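Local coordinates for protein sulfotransferase (Mycobacterium tuberculosis, PDB 2ZQ5) that probably transfers a sulfuryl group from the donor PAPS to an acceptor molecule, as sulfotransferases do, though its natural acceptor is uncertain, at residues A[247-256]-A[310-318]; A[108-119]-A[220-231]. One frame throughout, in Å; residues are numbered along the deposited sequence.

Contact 1 (A[247-256]-A[310-318])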
loop_
_atom_site.group_PDB
_atom_site.type_symbol
_atom_site.label_atom_id
_atom_site.label_comp_id
_atom_site.label_asym_id
_atom_site.label_seq_id
_atom_site.Cartn_x
_atom_site.Cartn_y
_atom_site.Cartn_z
ATOM N N PRO A 247 -6.402 15.589 9.556
ATOM C CA PRO A 247 -7.766 16.031 9.868
ATOM C C PRO A 247 -8.606 16.557 8.707
ATOM O O PRO A 247 -9.831 16.412 8.707
ATOM C CB PRO A 247 -7.544 17.096 10.943
ATOM C CG PRO A 247 -6.285 16.640 11.616
ATOM C CD PRO A 247 -5.423 16.237 10.448
ATOM N N ASP A 248 -7.945 17.165 7.728
ATOM C CA ASP A 248 -8.622 17.737 6.567
ATOM C C ASP A 248 -8.557 16.853 5.322
ATOM O O ASP A 248 -8.760 17.332 4.207
ATOM C CB ASP A 248 -8.005 19.099 6.245
ATOM C CG ASP A 248 -6.519 19.002 5.921
ATOM O OD1 ASP A 248 -5.946 17.897 6.063
ATOM O OD2 ASP A 248 -5.922 20.030 5.534
ATOM N N ALA A 249 -8.289 15.565 5.510
ATOM C CA ALA A 249 -8.181 14.646 4.382
ATOM C C ALA A 249 -9.448 14.509 3.546
ATOM O O ALA A 249 -10.567 14.640 4.049
ATOM C CB ALA A 249 -7.749 13.266 4.873
ATOM N N LEU A 250 -9.247 14.249 2.258
ATOM C CA LEU A 250 -10.334 14.037 1.310
ATOM C C LEU A 250 -10.196 12.563 0.950
ATOM O O LEU A 250 -9.206 12.154 0.343
ATOM C CB LEU A 250 -10.142 14.923 0.077
ATOM C CG LEU A 250 -10.005 16.416 0.386
ATOM C CD1 LEU A 250 -9.758 17.182 -0.902
ATOM C CD2 LEU A 250 -11.267 16.918 1.081
ATOM N N VAL A 251 -11.186 11.767 1.333
ATOM C CA VAL A 251 -11.138 10.328 1.108
ATOM C C VAL A 251 -12.109 9.845 0.039
ATOM O O VAL A 251 -13.300 10.149 0.089
ATOM C CB VAL A 251 -11.433 9.587 2.424
ATOM C CG1 VAL A 251 -11.253 8.092 2.236
ATOM C CG2 VAL A 251 -10.518 10.101 3.526
ATOM N N VAL A 252 -11.584 9.085 -0.919
ATOM C CA VAL A 252 -12.381 8.528 -2.007
ATOM C C VAL A 252 -12.336 7.007 -1.932
ATOM O O VAL A 252 -11.258 6.414 -1.957
ATOM C CB VAL A 252 -11.835 8.949 -3.394
ATOM C CG1 VAL A 252 -12.707 8.365 -4.496
ATOM C CG2 VAL A 252 -11.784 10.462 -3.498
ATOM N N GLN A 253 -13.506 6.386 -1.841
ATOM C CA GLN A 253 -13.594 4.932 -1.778
ATOM C C GLN A 253 -14.232 4.378 -3.044
ATOM O O GLN A 253 -15.284 4.853 -3.480
ATOM C CB GLN A 253 -14.421 4.489 -0.570
ATOM C CG GLN A 253 -14.591 2.975 -0.484
ATOM C CD GLN A 253 -15.443 2.547 0.688
ATOM O OE1 GLN A 253 -16.379 3.243 1.074
ATOM N NE2 GLN A 253 -15.133 1.385 1.253
ATOM N N THR A 254 -13.591 3.375 -3.631
ATOM C CA THR A 254 -14.118 2.746 -4.832
ATOM C C THR A 254 -15.014 1.588 -4.412
ATOM O O THR A 254 -14.816 0.987 -3.354
ATOM C CB THR A 254 -12.988 2.221 -5.734
ATOM O OG1 THR A 254 -12.123 1.371 -4.971
ATOM C CG2 THR A 254 -12.193 3.377 -6.314
ATOM N N HIS A 255 -15.999 1.276 -5.245
ATOM C CA HIS A 255 -16.940 0.207 -4.946
ATOM C C HIS A 255 -17.209 -0.688 -6.144
ATOM O O HIS A 255 -17.258 -0.227 -7.284
ATOM C CB HIS A 255 -18.275 0.797 -4.489
ATOM C CG HIS A 255 -18.193 1.568 -3.211
ATOM N ND1 HIS A 255 -18.228 0.962 -1.974
ATOM C CD2 HIS A 255 -18.071 2.896 -2.977
ATOM C CE1 HIS A 255 -18.134 1.884 -1.033
ATOM N NE2 HIS A 255 -18.037 3.066 -1.615
ATOM N N ARG A 256 -17.391 -1.973 -5.864
ATOM C CA ARG A 256 -17.705 -2.962 -6.884
ATOM C C ARG A 256 -18.206 -4.183 -6.124
ATOM O O ARG A 256 -17.585 -4.600 -5.150
ATOM C CB ARG A 256 -16.462 -3.316 -7.700
ATOM C CG ARG A 256 -16.774 -4.101 -8.961
ATOM C CD ARG A 256 -15.514 -4.411 -9.728
ATOM N NE ARG A 256 -15.803 -5.043 -11.010
ATOM C CZ ARG A 256 -14.874 -5.426 -11.880
ATOM N NH1 ARG A 256 -13.588 -5.248 -11.608
ATOM N NH2 ARG A 256 -15.230 -5.980 -13.032
ATOM N N ALA A 310 -18.637 15.579 4.067
ATOM C CA ALA A 310 -18.133 16.460 3.019
ATOM C C ALA A 310 -16.720 16.042 2.605
ATOM O O ALA A 310 -16.247 16.392 1.523
ATOM C CB ALA A 310 -18.125 17.904 3.512
ATOM N N GLN A 311 -16.050 15.289 3.470
ATOM C CA GLN A 311 -14.689 14.843 3.193
ATOM C C GLN A 311 -14.607 13.450 2.582
ATOM O O GLN A 311 -13.520 12.888 2.466
ATOM C CB GLN A 311 -13.857 14.879 4.474
ATOM C CG GLN A 311 -13.597 16.289 4.989
ATOM C CD GLN A 311 -12.838 16.313 6.302
ATOM O OE1 GLN A 311 -11.678 15.892 6.379
ATOM N NE2 GLN A 311 -13.487 16.805 7.347
ATOM N N PHE A 312 -15.748 12.899 2.181
ATOM C CA PHE A 312 -15.782 11.558 1.599
ATOM C C PHE A 312 -16.531 11.518 0.278
ATOM O O PHE A 312 -17.480 12.276 0.065
ATOM C CB PHE A 312 -16.444 10.579 2.574
ATOM C CG PHE A 312 -15.655 10.346 3.823
ATOM C CD1 PHE A 312 -14.813 9.243 3.937
ATOM C CD2 PHE A 312 -15.720 11.252 4.874
ATOM C CE1 PHE A 312 -14.046 9.050 5.082
ATOM C CE2 PHE A 312 -14.957 11.069 6.021
ATOM C CZ PHE A 312 -14.116 9.966 6.127
ATOM N N TYR A 313 -16.099 10.622 -0.601
ATOM C CA TYR A 313 -16.730 10.453 -1.904
ATOM C C TYR A 313 -16.689 8.976 -2.271
ATOM O O TYR A 313 -15.661 8.319 -2.099
ATOM C CB TYR A 313 -15.988 11.260 -2.976
ATOM C CG TYR A 313 -16.711 11.325 -4.306
ATOM C CD1 TYR A 313 -17.549 12.395 -4.614
ATOM C CD2 TYR A 313 -16.575 10.306 -5.247
ATOM C CE1 TYR A 313 -18.234 12.447 -5.827
ATOM C CE2 TYR A 313 -17.257 10.346 -6.461
ATOM C CZ TYR A 313 -18.082 11.419 -6.743
ATOM O OH TYR A 313 -18.752 11.458 -7.946
ATOM N N ASP A 314 -17.809 8.458 -2.764
ATOM C CA ASP A 314 -17.902 7.060 -3.173
ATOM C C ASP A 314 -17.952 6.970 -4.687
ATOM O O ASP A 314 -18.773 7.629 -5.329
ATOM C CB ASP A 314 -19.157 6.414 -2.590
ATOM C CG ASP A 314 -19.124 6.337 -1.083
ATOM O OD1 ASP A 314 -18.288 5.578 -0.544
ATOM O OD2 ASP A 314 -19.927 7.039 -0.437
ATOM N N VAL A 315 -17.072 6.152 -5.255
ATOM C CA VAL A 315 -17.012 5.967 -6.697
ATOM C C VAL A 315 -17.387 4.538 -7.061
ATOM O O VAL A 315 -16.859 3.589 -6.485
ATOM C CB VAL A 315 -15.591 6.233 -7.244
ATOM C CG1 VAL A 315 -15.532 5.894 -8.727
ATOM C CG2 VAL A 315 -15.206 7.681 -7.016
ATOM N N ASP A 316 -18.301 4.385 -8.012
ATOM C CA ASP A 316 -18.704 3.056 -8.454
ATOM C C ASP A 316 -17.844 2.666 -9.645
ATOM O O ASP A 316 -17.643 3.463 -10.562
ATOM C CB ASP A 316 -20.182 3.037 -8.851
ATOM C CG ASP A 316 -21.106 3.109 -7.654
ATOM O OD1 ASP A 316 -20.995 2.238 -6.762
ATOM O OD2 ASP A 316 -21.945 4.032 -7.604
ATOM N N TYR A 317 -17.329 1.441 -9.623
ATOM C CA TYR A 317 -16.482 0.949 -10.700
ATOM C C TYR A 317 -17.139 1.146 -12.064
ATOM O O TYR A 317 -16.478 1.553 -13.018
ATOM C CB TYR A 317 -16.172 -0.537 -10.497
ATOM C CG TYR A 317 -15.151 -1.087 -11.470
ATOM C CD1 TYR A 317 -13.813 -0.702 -11.396
ATOM C CD2 TYR A 317 -15.523 -1.988 -12.466
ATOM C CE1 TYR A 317 -12.867 -1.201 -12.290
ATOM C CE2 TYR A 317 -14.585 -2.494 -13.366
ATOM C CZ TYR A 317 -13.262 -2.098 -13.272
ATOM O OH TYR A 317 -12.332 -2.602 -14.154
ATOM N N HIS A 318 -18.435 0.860 -12.150
ATOM C CA HIS A 318 -19.155 0.997 -13.410
ATOM C C HIS A 318 -19.314 2.444 -13.871
ATOM O O HIS A 318 -19.318 2.715 -15.072
ATOM C CB HIS A 318 -20.526 0.311 -13.327
ATOM C CG HIS A 318 -21.414 0.842 -12.245
ATOM N ND1 HIS A 318 -21.866 2.143 -12.220
ATOM C CD2 HIS A 318 -21.958 0.235 -11.163
ATOM C CE1 HIS A 318 -22.650 2.315 -11.172
ATOM N NE2 HIS A 318 -22.722 1.172 -10.513
#
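His255 reaches across to Asp314 with its NE2, which donates to OD1 over 2.7 Å in a nearly straight bond. The oxygen lies close to the imidazole plane, yet the donor stands above the carboxylate plane, ring and carboxylate being turned 53° apart. CG of His255 sits anti to the carbonyl carbon (chi1 -64°), which lays the ring back along the strand toward Asp314. Past the strand ends, the guanidinium of Arg256 lies flat on Tyr317, the two planes 16° apart, with CZ above CE2. On the sheet face opposite the histidine, Val252 CG1 meets Val315 CG2 at 3.6 Å.

The strands that carry them, 250-255 and 312-316, run parallel at one edge of the five-stranded parallel sheet of the sulfotransferase fold, which is related to that of P-loop kinases. Six backbone bonds pair the two segments, from Val251 N to Gln311 O through to Tyr317 N, which donates to His255 O just as helix 317-322 begins. Further out, Arg304 forms a salt bridge with Asp314 OD2 and so braces the carboxylate that holds the histidine. The carbonyl of Arg101 accepts from Arg256 NH1, steadying the stacked guanidinium. Helix 324-334 packs against Val315 and Tyr313.

Contact 2 (A[108-119]-A[220-231])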
loop_
_atom_site.group_PDB
_atom_site.type_symbol
_atom_site.label_atom_id
_atom_site.label_comp_id
_atom_site.label_asym_id
_atom_site.label_seq_id
_atom_site.Cartn_x
_atom_site.Cartn_y
_atom_site.Cartn_z
ATOM N N HIS A 108 -6.034 6.422 -8.842
ATOM C CA HIS A 108 -4.762 6.881 -8.296
ATOM C C HIS A 108 -3.950 7.594 -9.380
ATOM O O HIS A 108 -3.441 8.699 -9.168
ATOM C CB HIS A 108 -3.986 5.673 -7.763
ATOM C CG HIS A 108 -2.741 6.025 -7.007
ATOM N ND1 HIS A 108 -1.770 5.092 -6.715
ATOM C CD2 HIS A 108 -2.320 7.189 -6.458
ATOM C CE1 HIS A 108 -0.806 5.664 -6.019
ATOM N NE2 HIS A 108 -1.114 6.937 -5.849
ATOM N N ARG A 109 -3.839 6.958 -10.542
ATOM C CA ARG A 109 -3.090 7.521 -11.660
ATOM C C ARG A 109 -3.736 8.794 -12.196
ATOM O O ARG A 109 -3.043 9.739 -12.575
ATOM C CB ARG A 109 -2.980 6.496 -12.788
ATOM C CG ARG A 109 -2.198 5.244 -12.425
ATOM C CD ARG A 109 -2.240 4.243 -13.566
ATOM N NE ARG A 109 -1.582 2.985 -13.229
ATOM C CZ ARG A 109 -1.615 1.900 -13.997
ATOM N NH1 ARG A 109 -2.275 1.923 -15.148
ATOM N NH2 ARG A 109 -0.993 0.793 -13.615
ATOM N N LEU A 110 -5.063 8.815 -12.233
ATOM C CA LEU A 110 -5.780 9.985 -12.724
ATOM C C LEU A 110 -5.587 11.181 -11.796
ATOM O O LEU A 110 -5.111 12.233 -12.219
ATOM C CB LEU A 110 -7.271 9.670 -12.870
ATOM C CG LEU A 110 -7.664 8.802 -14.069
ATOM C CD1 LEU A 110 -9.091 8.312 -13.913
ATOM C CD2 LEU A 110 -7.509 9.610 -15.352
ATOM N N LEU A 111 -5.944 11.014 -10.527
ATOM C CA LEU A 111 -5.806 12.100 -9.565
ATOM C C LEU A 111 -4.346 12.520 -9.402
ATOM O O LEU A 111 -4.052 13.691 -9.167
ATOM C CB LEU A 111 -6.391 11.677 -8.211
ATOM C CG LEU A 111 -7.875 11.294 -8.238
ATOM C CD1 LEU A 111 -8.308 10.809 -6.862
ATOM C CD2 LEU A 111 -8.713 12.489 -8.669
ATOM N N GLY A 112 -3.432 11.563 -9.535
ATOM C CA GLY A 112 -2.021 11.878 -9.394
ATOM C C GLY A 112 -1.415 12.522 -10.628
ATOM O O GLY A 112 -0.266 12.969 -10.595
ATOM N N ALA A 113 -2.186 12.577 -11.711
ATOM C CA ALA A 113 -1.722 13.162 -12.967
ATOM C C ALA A 113 -1.806 14.685 -12.967
ATOM O O ALA A 113 -1.133 15.350 -13.756
ATOM C CB ALA A 113 -2.527 12.599 -14.129
ATOM N N ASP A 114 -2.639 15.237 -12.092
ATOM C CA ASP A 114 -2.792 16.686 -11.997
ATOM C C ASP A 114 -1.420 17.281 -11.678
ATOM O O ASP A 114 -0.795 16.903 -10.692
ATOM C CB ASP A 114 -3.773 17.030 -10.875
ATOM C CG ASP A 114 -4.134 18.502 -10.840
ATOM O OD1 ASP A 114 -3.255 19.344 -11.115
ATOM O OD2 ASP A 114 -5.298 18.819 -10.521
ATOM N N PRO A 115 -0.932 18.212 -12.516
ATOM C CA PRO A 115 0.375 18.843 -12.294
ATOM C C PRO A 115 0.487 19.567 -10.951
ATOM O O PRO A 115 1.593 19.819 -10.461
ATOM C CB PRO A 115 0.496 19.803 -13.475
ATOM C CG PRO A 115 -0.259 19.095 -14.555
ATOM C CD PRO A 115 -1.489 18.612 -13.820
ATOM N N ALA A 116 -0.661 19.908 -10.372
ATOM C CA ALA A 116 -0.715 20.603 -9.090
ATOM C C ALA A 116 -0.769 19.604 -7.937
ATOM O O ALA A 116 -0.877 19.987 -6.772
ATOM C CB ALA A 116 -1.932 21.519 -9.048
ATOM N N HIS A 117 -0.705 18.321 -8.276
ATOM C CA HIS A 117 -0.729 17.249 -7.285
ATOM C C HIS A 117 0.595 16.497 -7.335
ATOM O O HIS A 117 1.387 16.673 -8.260
ATOM C CB HIS A 117 -1.866 16.263 -7.576
ATOM C CG HIS A 117 -3.236 16.818 -7.337
ATOM N ND1 HIS A 117 -4.382 16.092 -7.579
ATOM C CD2 HIS A 117 -3.645 18.020 -6.868
ATOM C CE1 HIS A 117 -5.438 16.822 -7.268
ATOM N NE2 HIS A 117 -5.018 17.996 -6.834
ATOM N N GLN A 118 0.833 15.664 -6.330
ATOM C CA GLN A 118 2.046 14.864 -6.276
ATOM C C GLN A 118 1.698 13.495 -5.709
ATOM O O GLN A 118 0.837 13.378 -4.833
ATOM C CB GLN A 118 3.114 15.546 -5.408
ATOM C CG GLN A 118 2.747 15.705 -3.938
ATOM C CD GLN A 118 3.860 16.343 -3.125
ATOM O OE1 GLN A 118 4.990 15.856 -3.109
ATOM N NE2 GLN A 118 3.541 17.433 -2.436
ATOM N N GLY A 119 2.355 12.464 -6.232
ATOM C CA GLY A 119 2.118 11.107 -5.777
ATOM C C GLY A 119 3.396 10.447 -5.301
ATOM O O GLY A 119 4.490 10.988 -5.477
ATOM N N GLY A 220 8.094 15.128 -0.153
ATOM C CA GLY A 220 7.501 16.299 -0.777
ATOM C C GLY A 220 8.140 17.628 -0.408
ATOM O O GLY A 220 7.550 18.680 -0.654
ATOM N N LEU A 221 9.345 17.584 0.158
ATOM C CA LEU A 221 10.060 18.791 0.579
ATOM C C LEU A 221 10.242 19.847 -0.510
ATOM O O LEU A 221 10.229 21.048 -0.221
ATOM C CB LEU A 221 11.435 18.414 1.137
ATOM C CG LEU A 221 12.314 19.573 1.618
ATOM C CD1 LEU A 221 11.683 20.216 2.850
ATOM C CD2 LEU A 221 13.713 19.061 1.937
ATOM N N ASN A 222 10.411 19.407 -1.753
ATOM C CA ASN A 222 10.606 20.330 -2.869
ATOM C C ASN A 222 9.320 20.635 -3.633
ATOM O O ASN A 222 9.342 21.370 -4.624
ATOM C CB ASN A 222 11.641 19.766 -3.849
ATOM C CG ASN A 222 12.995 19.539 -3.207
ATOM O OD1 ASN A 222 13.490 20.384 -2.459
ATOM N ND2 ASN A 222 13.609 18.401 -3.507
ATOM N N ASP A 223 8.204 20.076 -3.174
ATOM C CA ASP A 223 6.910 20.267 -3.826
ATOM C C ASP A 223 5.837 20.612 -2.797
ATOM O O ASP A 223 4.692 20.179 -2.917
ATOM C CB ASP A 223 6.508 18.977 -4.550
ATOM C CG ASP A 223 7.448 18.626 -5.687
ATOM O OD1 ASP A 223 7.313 19.233 -6.766
ATOM O OD2 ASP A 223 8.321 17.752 -5.500
ATOM N N ALA A 224 6.212 21.405 -1.802
ATOM C CA ALA A 224 5.309 21.783 -0.720
ATOM C C ALA A 224 3.955 22.349 -1.138
ATOM O O ALA A 224 2.966 22.183 -0.420
ATOM C CB ALA A 224 6.011 22.764 0.207
ATOM N N GLU A 225 3.899 23.012 -2.290
ATOM C CA GLU A 225 2.647 23.606 -2.750
ATOM C C GLU A 225 1.713 22.618 -3.447
ATOM O O GLU A 225 0.568 22.955 -3.757
ATOM C CB GLU A 225 2.931 24.785 -3.692
ATOM C CG GLU A 225 3.104 24.424 -5.168
ATOM C CD GLU A 225 4.420 23.728 -5.488
ATOM O OE1 GLU A 225 5.243 23.516 -4.571
ATOM O OE2 GLU A 225 4.633 23.398 -6.675
ATOM N N LYS A 226 2.195 21.401 -3.688
ATOM C CA LYS A 226 1.386 20.390 -4.363
ATOM C C LYS A 226 0.609 19.494 -3.404
ATOM O O LYS A 226 1.124 19.073 -2.366
ATOM C CB LYS A 226 2.268 19.527 -5.276
ATOM C CG LYS A 226 2.972 20.309 -6.389
ATOM C CD LYS A 226 3.709 19.376 -7.335
ATOM C CE LYS A 226 4.427 20.140 -8.440
ATOM N NZ LYS A 226 5.497 21.028 -7.906
ATOM N N ARG A 227 -0.640 19.210 -3.761
ATOM C CA ARG A 227 -1.497 18.365 -2.937
ATOM C C ARG A 227 -1.094 16.910 -3.091
ATOM O O ARG A 227 -0.919 16.424 -4.205
ATOM C CB ARG A 227 -2.958 18.514 -3.362
ATOM C CG ARG A 227 -3.948 17.719 -2.514
ATOM C CD ARG A 227 -5.279 17.568 -3.241
ATOM N NE ARG A 227 -5.679 18.823 -3.868
ATOM C CZ ARG A 227 -6.142 19.880 -3.209
ATOM N NH1 ARG A 227 -6.286 19.837 -1.890
ATOM N NH2 ARG A 227 -6.425 20.996 -3.866
ATOM N N TRP A 228 -0.948 16.214 -1.970
ATOM C CA TRP A 228 -0.598 14.806 -2.011
ATOM C C TRP A 228 -1.804 13.952 -2.387
ATOM O O TRP A 228 -2.943 14.248 -2.005
ATOM C CB TRP A 228 -0.073 14.339 -0.650
ATOM C CG TRP A 228 1.405 14.458 -0.489
ATOM C CD1 TRP A 228 2.090 15.468 0.124
ATOM C CD2 TRP A 228 2.387 13.522 -0.941
ATOM N NE1 TRP A 228 3.442 15.213 0.085
ATOM C CE2 TRP A 228 3.651 14.024 -0.565
ATOM C CE3 TRP A 228 2.320 12.301 -1.629
ATOM C CZ2 TRP A 228 4.841 13.349 -0.853
ATOM C CZ3 TRP A 228 3.503 11.630 -1.917
ATOM C CH2 TRP A 228 4.747 12.156 -1.528
ATOM N N VAL A 229 -1.536 12.898 -3.150
ATOM C CA VAL A 229 -2.549 11.940 -3.563
ATOM C C VAL A 229 -1.975 10.582 -3.176
ATOM O O VAL A 229 -0.878 10.217 -3.606
ATOM C CB VAL A 229 -2.792 11.970 -5.085
ATOM C CG1 VAL A 229 -3.822 10.911 -5.459
ATOM C CG2 VAL A 229 -3.273 13.352 -5.514
ATOM N N LEU A 230 -2.718 9.849 -2.352
ATOM C CA LEU A 230 -2.291 8.538 -1.872
ATOM C C LEU A 230 -3.312 7.467 -2.211
ATOM O O LEU A 230 -4.479 7.767 -2.454
ATOM C CB LEU A 230 -2.133 8.554 -0.344
ATOM C CG LEU A 230 -1.210 9.542 0.379
ATOM C CD1 LEU A 230 0.172 9.495 -0.258
ATOM C CD2 LEU A 230 -1.777 10.962 0.320
ATOM N N LYS A 231 -2.865 6.215 -2.232
ATOM C CA LYS A 231 -3.771 5.096 -2.470
ATOM C C LYS A 231 -3.231 3.865 -1.755
ATOM O O LYS A 231 -2.046 3.547 -1.861
ATOM C CB LYS A 231 -3.930 4.806 -3.965
ATOM C CG LYS A 231 -5.050 3.804 -4.272
ATOM C CD LYS A 231 -4.557 2.367 -4.399
ATOM C CE LYS A 231 -3.937 2.125 -5.768
ATOM N NZ LYS A 231 -3.791 0.671 -6.074
HETATM O O HOH W 1 0.693 8.179 -4.032
HETATM O O HOH W 2 -5.510 20.759 -6.696
HETATM O O HOH W 3 4.895 18.002 0.256
#
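Gln118 lays its amide over the Trp228 indole, the two planes only 13° apart, with CD 3.4 Å above the ring plane. Its CG rests over the five-membered ring, 3.8 Å from the centroid. The chain gets there because CG is wedged between the backbone N and the carbonyl carbon (chi1 64°) and then runs out extended. NE2 donates to Lys226 O at 2.9 Å, coming from above the carbonyl plane, and OE1 takes a hydrogen bond from Arg131; gripped at both ends, the amide has little freedom to turn. A water bridges NE2, Trp228 NE1 and Gly220 O.

On the other sheet face, Val229 is packed between Leu111 and His117. Its CG1 touches Leu111 CB at 3.8 Å, while CG2 approaches ND1 of His117, whose N-H goes to Leu111 O and fixes the ring. Farther along, Lys231 CB sits over one face of His108, 3.5 Å from the centroid.

Toward the turns the contact loosens. His117 NE2 and Arg227 NH2 share a water, imidazole and guanidinium standing almost perpendicular at 88°, while Arg227 NH1 donates to the carbonyl of Arg92. At the 223-226 turn, where Ala224 and Glu225 are exposed, the ammonium of Lys226 turns off to salt bridges with Asp223 and Glu225.

Two backbone bonds join the parallel strands, Gln118 N to Arg227 O and Val229 N to Gln118 O; a third, Arg227 N to Ala116 O, comes just before 117-119, the sheet's outermost strand on this side. Strand 94-97 takes the other edge of 227-231, helix 206-219 packs on Trp228 and Leu230, helix 104-111 covers the Val229 face, and helix 341-348 lies against the 113-115 loop.

Contacts 1 and 2 are the two flanks of one parallel sheet, in the order 117-119, 227-231, 94-97, 250-255, 312-316. Strand 94-97 is the shared middle: it bonds to Trp228 and Leu230 of contact 2 and to Leu250, Val252 and Thr254 of contact 1. The contact centres lie about 17 Å apart and the nearest atoms about 4 Å, without touching. Along the chain, contact 2 closes before contact 1 opens. After strand 94-97, Thr102 bonds to Thr254, while Thr104 and Thr105 bond to Lys231, tying both flanks to the region where related sulfotransferases carry their PAPS-binding loop. A similar donor site is likely here, by analogy with those relatives.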